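Local coordinates for protein AlyQ (Persicobacter sp. CCB-QB2, PDB 7D2A) that binds uronic acids of alginate through its family 32 carbohydrate-binding module, which here holds a 4,5-unsaturated uronic acid sugar, at residues Trp36-Tyr44 with Ile113-Asn124; Ser67-Ser75 with Glu85-Gly93. One frame throughout, in Å; residues are numbered along the deposited sequence. Where two conformers were deposited one is given.

Interaction 1 (Trp36-Tyr44 with Ile113-Asn124); sequences WSANGSGQY and ITGFGNSSNTWN. With MAW (4-deoxy-alpha-L-erythro-hex-4-enopyranuronic acid), chain B; LGU (alpha-L-gulopyranuronic acid), chain C.
Chi1 of N39, -167°, sets CG anti to the backbone N, while W123 swings its CG beside its own backbone N (chi1 -73°); between them these turns lay the N39 side chain flat over the indole. N39 CB sits 3.4 Å from the centroid of the six-membered ring of W123, almost on its normal, which is a CH-pi contact, and the amide stacks with its plane 9° from the ring's. The sugar takes the opposite face: MAW C4 lies 3.5 Å from W123 CD2, so the indole is sandwiched between protein and ligand. Were W123 exchanged for an alanine, the sugar would probably lose the flat surface it rests on, and the N39 side chain the ring it packs against. Beside this stack, N121 ND2 donates a nearly straight bond to MAW O6A (3.1 Å), and N121 OD1 accepts from W123 N in an Asx turn that helps fix the amide.

Such a site, at one end of a beta sandwich, fits the F5/8 type C fold. Segment W36-Y44 passes from one sheet to the other here: A38 pairs antiparallel with N124, and after a type II turn from G40 to Q43, Y44 pairs with T114.

The buried side chain of N124 spans the crossing. Its ND2 donates to G40 O at 2.8 Å and to A38 O at 3.0 Å; G40 O lies near the amide plane of N124, though ND2 stands above the carbonyl plane of G40. A38 O also accepts from N124 N, the two donors arriving from opposite faces of its carbonyl plane. N124 OD1 takes the N-H of G117 at 2.9 Å, and a side chain on G115 would clash with this same oxygen.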
loop_
_atom_site.group_PDB
_atom_site.type_symbol
_atom_site.label_atom_id
_atom_site.label_comp_id
_atom_site.label_asym_id
_atom_site.label_seq_id
_atom_site.Cartn_x
_atom_site.Cartn_y
_atom_site.Cartn_z
ATOM N N TRP A 36 -2.937 0.525 9.349
ATOM C CA TRP A 36 -1.519 0.760 9.685
ATOM C C TRP A 36 -1.290 2.265 9.683
ATOM O O TRP A 36 -1.792 2.955 8.748
ATOM C CB TRP A 36 -0.647 0.128 8.593
ATOM C CG TRP A 36 0.768 0.617 8.611
ATOM C CD1 TRP A 36 1.709 0.391 9.552
ATOM C CD2 TRP A 36 1.400 1.441 7.619
ATOM N NE1 TRP A 36 2.895 0.989 9.242
ATOM C CE2 TRP A 36 2.734 1.644 8.045
ATOM C CE3 TRP A 36 0.986 2.003 6.410
ATOM C CZ2 TRP A 36 3.671 2.370 7.288
ATOM C CZ3 TRP A 36 1.878 2.776 5.702
ATOM C CH2 TRP A 36 3.220 2.927 6.116
ATOM N N SER A 37 -0.575 2.785 10.672
ATOM C CA SER A 37 -0.189 4.203 10.720
ATOM C C SER A 37 1.299 4.299 11.000
ATOM O O SER A 37 1.773 3.686 11.965
ATOM C CB SER A 37 -0.979 4.983 11.730
ATOM O OG SER A 37 -2.370 5.037 11.434
ATOM N N ALA A 38 1.946 5.194 10.290
ATOM C CA ALA A 38 3.343 5.590 10.556
ATOM C C ALA A 38 3.483 7.046 10.177
ATOM O O ALA A 38 3.062 7.457 9.089
ATOM C CB ALA A 38 4.313 4.692 9.806
ATOM N N ASN A 39 4.178 7.793 11.023
ATOM C CA ASN A 39 4.248 9.248 10.873
ATOM C C ASN A 39 5.513 9.617 10.109
ATOM O O ASN A 39 6.604 9.090 10.451
ATOM C CB ASN A 39 4.196 9.948 12.224
ATOM C CG ASN A 39 3.958 11.436 12.077
ATOM O OD1 ASN A 39 3.438 11.938 11.077
ATOM N ND2 ASN A 39 4.379 12.157 13.101
ATOM N N GLY A 40 5.345 10.482 9.114
ATOM C CA GLY A 40 6.470 11.114 8.422
ATOM C C GLY A 40 6.607 10.705 6.981
ATOM O O GLY A 40 6.355 9.542 6.603
ATOM N N SER A 41 7.016 11.650 6.161
ATOM C CA SER A 41 7.244 11.431 4.723
ATOM C C SER A 41 8.389 10.433 4.559
ATOM O O SER A 41 9.419 10.564 5.266
ATOM C CB SER A 41 7.475 12.734 4.029
ATOM O OG SER A 41 7.873 12.482 2.713
ATOM N N GLY A 42 8.165 9.378 3.773
ATOM C CA GLY A 42 9.166 8.354 3.467
ATOM C C GLY A 42 8.956 7.054 4.229
ATOM O O GLY A 42 9.743 6.091 3.989
ATOM N N GLN A 43 8.013 7.001 5.162
ATOM C CA GLN A 43 7.627 5.738 5.845
ATOM C C GLN A 43 7.093 4.781 4.779
ATOM O O GLN A 43 6.548 5.267 3.797
ATOM C CB GLN A 43 6.558 5.963 6.911
ATOM C CG GLN A 43 6.984 6.864 8.071
ATOM C CD GLN A 43 7.832 6.174 9.118
ATOM O OE1 GLN A 43 8.431 5.125 8.908
ATOM N NE2 GLN A 43 7.950 6.803 10.277
ATOM N N TYR A 44 7.190 3.490 4.998
ATOM C CA TYR A 44 6.718 2.515 3.983
ATOM C C TYR A 44 6.249 1.232 4.610
ATOM O O TYR A 44 6.562 0.917 5.758
ATOM C CB TYR A 44 7.822 2.237 2.969
ATOM C CG TYR A 44 9.146 1.810 3.522
ATOM C CD1 TYR A 44 9.371 0.522 3.951
ATOM C CD2 TYR A 44 10.200 2.717 3.568
ATOM C CE1 TYR A 44 10.630 0.119 4.378
ATOM C CE2 TYR A 44 11.462 2.312 3.965
ATOM C CZ TYR A 44 11.682 1.017 4.383
ATOM O OH TYR A 44 12.926 0.655 4.842
ATOM N N ILE A 113 4.553 0.149 -0.500
ATOM C CA ILE A 113 3.929 1.469 -0.592
ATOM C C ILE A 113 4.714 2.420 0.285
ATOM O O ILE A 113 4.804 2.160 1.460
ATOM C CB ILE A 113 2.434 1.452 -0.207
ATOM C CG1 ILE A 113 1.667 0.504 -1.126
ATOM C CG2 ILE A 113 1.919 2.859 -0.194
ATOM C CD1 ILE A 113 0.219 0.345 -0.752
ATOM N N THR A 114 5.247 3.473 -0.313
ATOM C CA THR A 114 5.961 4.540 0.412
ATOM C C THR A 114 5.023 5.726 0.493
ATOM O O THR A 114 4.455 6.120 -0.512
ATOM C CB THR A 114 7.301 4.899 -0.250
ATOM O OG1 THR A 114 8.133 3.748 -0.325
ATOM C CG2 THR A 114 7.977 5.991 0.536
ATOM N N GLY A 115 4.811 6.249 1.711
ATOM C CA GLY A 115 3.933 7.396 1.907
ATOM C C GLY A 115 4.680 8.681 2.136
ATOM O O GLY A 115 5.786 8.616 2.773
ATOM N N PHE A 116 4.068 9.784 1.697
ATOM C CA PHE A 116 4.677 11.144 1.758
ATOM C C PHE A 116 3.824 12.061 2.602
ATOM O O PHE A 116 3.861 13.285 2.399
ATOM C CB PHE A 116 4.955 11.671 0.355
ATOM C CG PHE A 116 5.856 10.735 -0.392
ATOM C CD1 PHE A 116 7.150 10.546 0.041
ATOM C CD2 PHE A 116 5.399 10.012 -1.475
ATOM C CE1 PHE A 116 7.986 9.646 -0.602
ATOM C CE2 PHE A 116 6.233 9.113 -2.120
ATOM C CZ PHE A 116 7.530 8.928 -1.673
ATOM N N GLY A 117 3.059 11.515 3.540
ATOM C CA GLY A 117 2.091 12.290 4.323
ATOM C C GLY A 117 0.904 12.698 3.498
ATOM O O GLY A 117 0.764 12.261 2.334
ATOM N N ASN A 118 0.075 13.574 4.035
ATOM C CA ASN A 118 -1.242 13.825 3.446
ATOM C C ASN A 118 -1.560 15.314 3.588
ATOM O O ASN A 118 -0.739 16.066 4.163
ATOM C CB ASN A 118 -2.267 12.917 4.111
ATOM C CG ASN A 118 -2.490 13.215 5.589
ATOM O OD1 ASN A 118 -3.147 14.197 5.919
ATOM N ND2 ASN A 118 -2.014 12.371 6.494
ATOM N N SER A 119 -2.719 15.693 3.121
ATOM C CA SER A 119 -3.094 17.122 2.964
ATOM C C SER A 119 -3.484 17.692 4.329
ATOM O O SER A 119 -3.598 18.959 4.411
ATOM C CB SER A 119 -4.187 17.222 1.944
ATOM O OG SER A 119 -5.285 16.429 2.334
ATOM N N SER A 120 -3.674 16.854 5.354
ATOM C CA SER A 120 -4.027 17.286 6.739
ATOM C C SER A 120 -2.812 17.246 7.675
ATOM O O SER A 120 -2.611 18.229 8.472
ATOM C CB SER A 120 -5.132 16.463 7.306
ATOM O OG SER A 120 -6.356 16.730 6.656
ATOM N N ASN A 121 -2.027 16.163 7.646
ATOM C CA ASN A 121 -0.878 16.032 8.573
ATOM C C ASN A 121 0.182 15.150 7.907
ATOM O O ASN A 121 -0.007 14.793 6.699
ATOM C CB ASN A 121 -1.359 15.560 9.941
ATOM C CG ASN A 121 -2.014 14.206 9.890
ATOM O OD1 ASN A 121 -1.588 13.377 9.093
ATOM N ND2 ASN A 121 -3.035 13.988 10.707
ATOM N N THR A 122 1.232 14.796 8.622
ATOM C CA THR A 122 2.402 14.053 8.099
ATOM C C THR A 122 2.207 12.542 8.208
ATOM O O THR A 122 3.156 11.831 7.837
ATOM C CB THR A 122 3.692 14.488 8.797
ATOM O OG1 THR A 122 3.456 14.428 10.206
ATOM C CG2 THR A 122 4.083 15.854 8.262
ATOM N N TRP A 123 1.021 12.104 8.645
ATOM C CA TRP A 123 0.800 10.655 8.858
ATOM C C TRP A 123 0.565 9.926 7.527
ATOM O O TRP A 123 0.076 10.484 6.528
ATOM C CB TRP A 123 -0.347 10.360 9.823
ATOM C CG TRP A 123 0.043 10.665 11.231
ATOM C CD1 TRP A 123 0.010 11.869 11.893
ATOM C CD2 TRP A 123 0.585 9.707 12.130
ATOM N NE1 TRP A 123 0.482 11.682 13.171
ATOM C CE2 TRP A 123 0.855 10.374 13.343
ATOM C CE3 TRP A 123 0.827 8.329 12.046
ATOM C CZ2 TRP A 123 1.378 9.717 14.448
ATOM C CZ3 TRP A 123 1.324 7.691 13.146
ATOM C CH2 TRP A 123 1.585 8.366 14.354
ATOM N N ASN A 124 0.906 8.657 7.547
ATOM C CA ASN A 124 0.557 7.700 6.473
ATOM C C ASN A 124 -0.283 6.615 7.122
ATOM O O ASN A 124 0.199 5.873 7.982
ATOM C CB ASN A 124 1.798 7.069 5.859
ATOM C CG ASN A 124 2.801 8.123 5.479
ATOM O OD1 ASN A 124 2.597 8.778 4.462
ATOM N ND2 ASN A 124 3.826 8.308 6.329
HETATM C C1 MAW B . -2.673 10.431 14.475
HETATM C C2 MAW B . -2.874 9.092 15.063
HETATM O O2 MAW B . -4.269 8.775 15.334
HETATM C C3 MAW B . -2.271 8.080 14.050
HETATM O O3 MAW B . -2.680 6.757 14.342
HETATM C C4 MAW B . -2.701 8.477 12.629
HETATM C C5 MAW B . -3.317 9.599 12.345
HETATM O O5 MAW B . -3.584 10.590 13.375
HETATM C C6 MAW B . -3.726 10.002 11.031
HETATM O O6A MAW B . -4.260 11.150 10.911
HETATM O O6B MAW B . -3.511 9.256 10.001
HETATM C C1 LGU C . -4.574 14.334 16.067
HETATM C C2 LGU C . -4.385 13.856 14.618
HETATM O O2 LGU C . -4.732 14.880 13.693
HETATM C C3 LGU C . -2.948 13.522 14.303
HETATM O O3 LGU C . -2.208 14.741 14.051
HETATM C C4 LGU C . -2.346 12.694 15.429
HETATM O O4 LGU C . -3.030 11.443 15.454
HETATM C C5 LGU C . -2.531 13.284 16.823
HETATM O O5 LGU C . -3.953 13.480 17.047
HETATM C C6 LGU C . -1.916 12.250 17.729
HETATM O O6B LGU C . -0.678 12.032 17.637
HETATM O O6A LGU C . -2.665 11.581 18.474
HETATM O O1 LGU C . -3.948 15.619 16.123
#

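Interaction 2 (Ser67-Ser75 with Glu85-Gly93); sequences SRTSGFSIS and EVYSGTSSG. With MAW (4-deoxy-alpha-L-erythro-hex-4-enopyranuronic acid), chain B.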
loop_
_atom_site.group_PDB
_atom_site.type_symbol
_atom_site.label_atom_id
_atom_site.label_comp_id
_atom_site.label_asym_id
_atom_site.label_seq_id
_atom_site.Cartn_x
_atom_site.Cartn_y
_atom_site.Cartn_z
ATOM N N SER A 67 -11.699 12.459 3.017
ATOM C CA SER A 67 -11.554 13.840 3.556
ATOM C C SER A 67 -10.125 14.378 3.439
ATOM O O SER A 67 -9.906 15.544 3.825
ATOM C CB SER A 67 -12.043 13.923 4.972
ATOM O OG SER A 67 -11.152 13.273 5.868
ATOM N N ARG A 68 -9.193 13.620 2.871
ATOM C CA ARG A 68 -7.829 14.120 2.685
ATOM C C ARG A 68 -7.159 13.320 1.568
ATOM O O ARG A 68 -7.588 12.185 1.299
ATOM C CB ARG A 68 -7.064 14.029 4.004
ATOM C CG ARG A 68 -6.610 12.618 4.343
ATOM C CD ARG A 68 -6.208 12.508 5.794
ATOM N NE ARG A 68 -5.355 11.345 6.035
ATOM C CZ ARG A 68 -4.882 11.007 7.223
ATOM N NH1 ARG A 68 -5.207 11.699 8.333
ATOM N NH2 ARG A 68 -4.098 9.954 7.293
ATOM N N THR A 69 -6.136 13.910 0.986
ATOM C CA THR A 69 -5.330 13.268 -0.068
ATOM C C THR A 69 -3.967 12.885 0.511
ATOM O O THR A 69 -3.386 13.638 1.331
ATOM C CB THR A 69 -5.174 14.184 -1.287
ATOM O OG1 THR A 69 -4.594 15.429 -0.864
ATOM C CG2 THR A 69 -6.506 14.462 -1.948
ATOM N N SER A 70 -3.460 11.731 0.136
ATOM C CA SER A 70 -2.218 11.189 0.679
ATOM C C SER A 70 -1.279 10.872 -0.486
ATOM O O SER A 70 -1.690 10.201 -1.429
ATOM C CB SER A 70 -2.525 9.977 1.601
ATOM O OG SER A 70 -1.671 9.926 2.749
ATOM N N GLY A 71 -0.050 11.366 -0.425
ATOM C CA GLY A 71 0.948 11.109 -1.467
ATOM C C GLY A 71 1.687 9.810 -1.233
ATOM O O GLY A 71 1.893 9.394 -0.097
ATOM N N PHE A 72 1.960 9.082 -2.310
ATOM C CA PHE A 72 2.581 7.749 -2.189
ATOM C C PHE A 72 3.246 7.338 -3.498
ATOM O O PHE A 72 3.069 7.950 -4.529
ATOM C CB PHE A 72 1.530 6.705 -1.782
ATOM C CG PHE A 72 0.564 6.388 -2.878
ATOM C CD1 PHE A 72 -0.551 7.181 -3.111
ATOM C CD2 PHE A 72 0.780 5.297 -3.709
ATOM C CE1 PHE A 72 -1.437 6.899 -4.143
ATOM C CE2 PHE A 72 -0.076 5.043 -4.762
ATOM C CZ PHE A 72 -1.163 5.851 -5.000
ATOM N N SER A 73 4.048 6.305 -3.410
ATOM C CA SER A 73 4.629 5.626 -4.564
ATOM C C SER A 73 4.581 4.136 -4.258
ATOM O O SER A 73 4.578 3.730 -3.072
ATOM C CB SER A 73 5.967 6.155 -4.922
ATOM O OG SER A 73 6.886 5.881 -3.929
ATOM N N ILE A 74 4.555 3.347 -5.315
ATOM C CA ILE A 74 4.573 1.874 -5.233
ATOM C C ILE A 74 5.857 1.395 -5.896
ATOM O O ILE A 74 6.111 1.798 -7.068
ATOM C CB ILE A 74 3.316 1.284 -5.893
ATOM C CG1 ILE A 74 2.023 1.891 -5.323
ATOM C CG2 ILE A 74 3.331 -0.237 -5.821
ATOM C CD1 ILE A 74 0.771 1.453 -6.037
ATOM N N SER A 75 6.552 0.519 -5.234
ATOM C CA SER A 75 7.767 -0.120 -5.791
ATOM C C SER A 75 7.639 -1.612 -5.633
ATOM O O SER A 75 6.942 -2.108 -4.725
ATOM C CB SER A 75 9.031 0.427 -5.185
ATOM O OG SER A 75 9.126 0.230 -3.769
ATOM N N GLU A 85 10.372 1.413 -8.748
ATOM C CA GLU A 85 9.144 2.225 -8.647
ATOM C C GLU A 85 8.277 1.990 -9.897
ATOM O O GLU A 85 8.738 2.198 -11.019
ATOM C CB GLU A 85 9.439 3.714 -8.436
ATOM C CG GLU A 85 8.182 4.504 -8.203
ATOM C CD GLU A 85 8.456 5.957 -7.857
ATOM O OE1 GLU A 85 9.203 6.194 -6.868
ATOM O OE2 GLU A 85 8.055 6.779 -8.650
ATOM N N VAL A 86 7.019 1.613 -9.710
ATOM C CA VAL A 86 6.064 1.381 -10.811
ATOM C C VAL A 86 4.905 2.381 -10.846
ATOM O O VAL A 86 4.181 2.344 -11.820
ATOM C CB VAL A 86 5.557 -0.076 -10.799
ATOM C CG1 VAL A 86 6.689 -1.058 -11.047
ATOM C CG2 VAL A 86 4.836 -0.446 -9.494
ATOM N N TYR A 87 4.705 3.147 -9.788
ATOM C CA TYR A 87 3.567 4.067 -9.662
ATOM C C TYR A 87 3.928 5.160 -8.669
ATOM O O TYR A 87 4.637 4.912 -7.675
ATOM C CB TYR A 87 2.313 3.345 -9.147
ATOM C CG TYR A 87 1.031 4.097 -9.402
ATOM C CD1 TYR A 87 0.576 5.034 -8.498
ATOM C CD2 TYR A 87 0.212 3.808 -10.492
ATOM C CE1 TYR A 87 -0.604 5.724 -8.698
ATOM C CE2 TYR A 87 -0.984 4.489 -10.709
ATOM C CZ TYR A 87 -1.374 5.480 -9.815
ATOM O OH TYR A 87 -2.543 6.174 -9.971
ATOM N N SER A 88 3.493 6.351 -8.958
ATOM C CA SER A 88 3.629 7.482 -8.018
ATOM C C SER A 88 2.406 8.363 -8.188
ATOM O O SER A 88 1.974 8.660 -9.354
ATOM C CB SER A 88 4.898 8.205 -8.285
ATOM O OG SER A 88 5.038 9.255 -7.354
ATOM N N GLY A 89 1.788 8.773 -7.092
ATOM C CA GLY A 89 0.618 9.635 -7.220
ATOM C C GLY A 89 0.124 10.092 -5.873
ATOM O O GLY A 89 0.884 10.091 -4.887
ATOM N N THR A 90 -1.143 10.444 -5.857
ATOM C CA THR A 90 -1.828 10.987 -4.677
ATOM C C THR A 90 -3.199 10.330 -4.642
ATOM O O THR A 90 -3.829 10.281 -5.682
ATOM C CB THR A 90 -1.984 12.500 -4.789
ATOM O OG1 THR A 90 -0.673 13.036 -4.985
ATOM C CG2 THR A 90 -2.630 13.091 -3.572
ATOM N N SER A 91 -3.626 9.903 -3.491
ATOM C CA SER A 91 -4.946 9.279 -3.317
ATOM C C SER A 91 -5.975 10.336 -3.698
ATOM O O SER A 91 -5.686 11.570 -3.634
ATOM C CB SER A 91 -5.122 8.750 -1.939
ATOM O OG SER A 91 -5.222 9.794 -0.989
ATOM N N SER A 92 -7.189 9.900 -4.022
ATOM C CA SER A 92 -8.223 10.793 -4.590
ATOM C C SER A 92 -8.773 11.768 -3.547
ATOM O O SER A 92 -9.223 12.860 -3.968
ATOM C CB SER A 92 -9.314 10.003 -5.216
ATOM O OG SER A 92 -10.108 9.361 -4.253
ATOM N N GLY A 93 -8.801 11.371 -2.272
ATOM C CA GLY A 93 -9.539 12.112 -1.244
ATOM C C GLY A 93 -11.048 12.028 -1.424
ATOM O O GLY A 93 -11.775 12.784 -0.738
HETATM C C1 MAW B . -2.673 10.431 14.475
HETATM C C2 MAW B . -2.874 9.092 15.063
HETATM O O2 MAW B . -4.269 8.775 15.334
HETATM C C3 MAW B . -2.271 8.080 14.050
HETATM O O3 MAW B . -2.680 6.757 14.342
HETATM C C4 MAW B . -2.701 8.477 12.629
HETATM C C5 MAW B . -3.317 9.599 12.345
HETATM O O5 MAW B . -3.584 10.590 13.375
HETATM C C6 MAW B . -3.726 10.002 11.031
HETATM O O6A MAW B . -4.260 11.150 10.911
HETATM O O6B MAW B . -3.511 9.256 10.001
HETATM O O HOH W 1 -6.378 9.766 1.536
HETATM O O HOH W 2 8.778 7.966 -5.039
HETATM O O HOH W 3 8.539 3.838 -4.640
#
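The carbonyl oxygen of I74 is gripped by two successive amides of the facing strand: V86 N donates at 2.8 Å, in the carbonyl plane, and Y87 N adds a weak, longer bond. V86 and Y87 both face I74, the signature of a classic beta bulge, and the register shifts by one residue beyond it. Elsewhere strands 70-75 and 85-90 run antiparallel, their axes at 170°, with F72 and G89 bonded in both directions.

On the side of the sheet carrying F72, I74 and Y87, the contact is apolar. F72 CZ comes within 3.7 Å of Y87 CE1; the rings meet rim to rim with planes 8° apart, neither lying over the other. Chi1 of F72, 71°, places CG between the backbone N and the carbonyl carbon, and the ring presents its edge to S91 N. I74 CD1 packs against Y87 CB, and Y101 of strand 99-103 meets both aromatic rings. On the reverse side, two waters link S73 OG to E85 OE1: one donates to E85 OE1 at 2.6 Å, the other only weakly.

Beyond the paired strands, S91 carries the contact on. Its N donates to S70 O at 2.8 Å and its OG accepts from S70 N at 2.8 Å, so backbone and side chain together hold one residue. A water links the same OG to R68 O. From there the extended R68 side chain presents its guanidinium edge to the sugar: NH1 donates to MAW O6A at 2.8 Å and NH2 to MAW O6B at 2.9 Å. R35, D20 and S125 also hydrogen-bond to the sugar. The two-pronged, nearly coplanar grip of R68 brings the loop that leads into a beta hairpin into the uronate-binding pocket of this CBM32.

One part of interaction 1, strand 110-118, lies in the same sheet as interaction 2, beside strand 70-77: F116 N lies 2.8 Å from G71 O, and S119 N 2.8 Å from T69 O, both probable hydrogen bonds. Each contact is partly buried. Interaction 1 bridges the two sheets, with a buried amide at its centre and an aromatic stack at its surface; interaction 2 is a hairpin at one margin of a sheet, with an aromatic and aliphatic side and a hydrated one. Their chemistry converges at the unsaturated sugar, where 113-124 supplies the ring platform and an amide, and 67-75 the guanidinium, both polar groups bonding to O6A of one carboxylate.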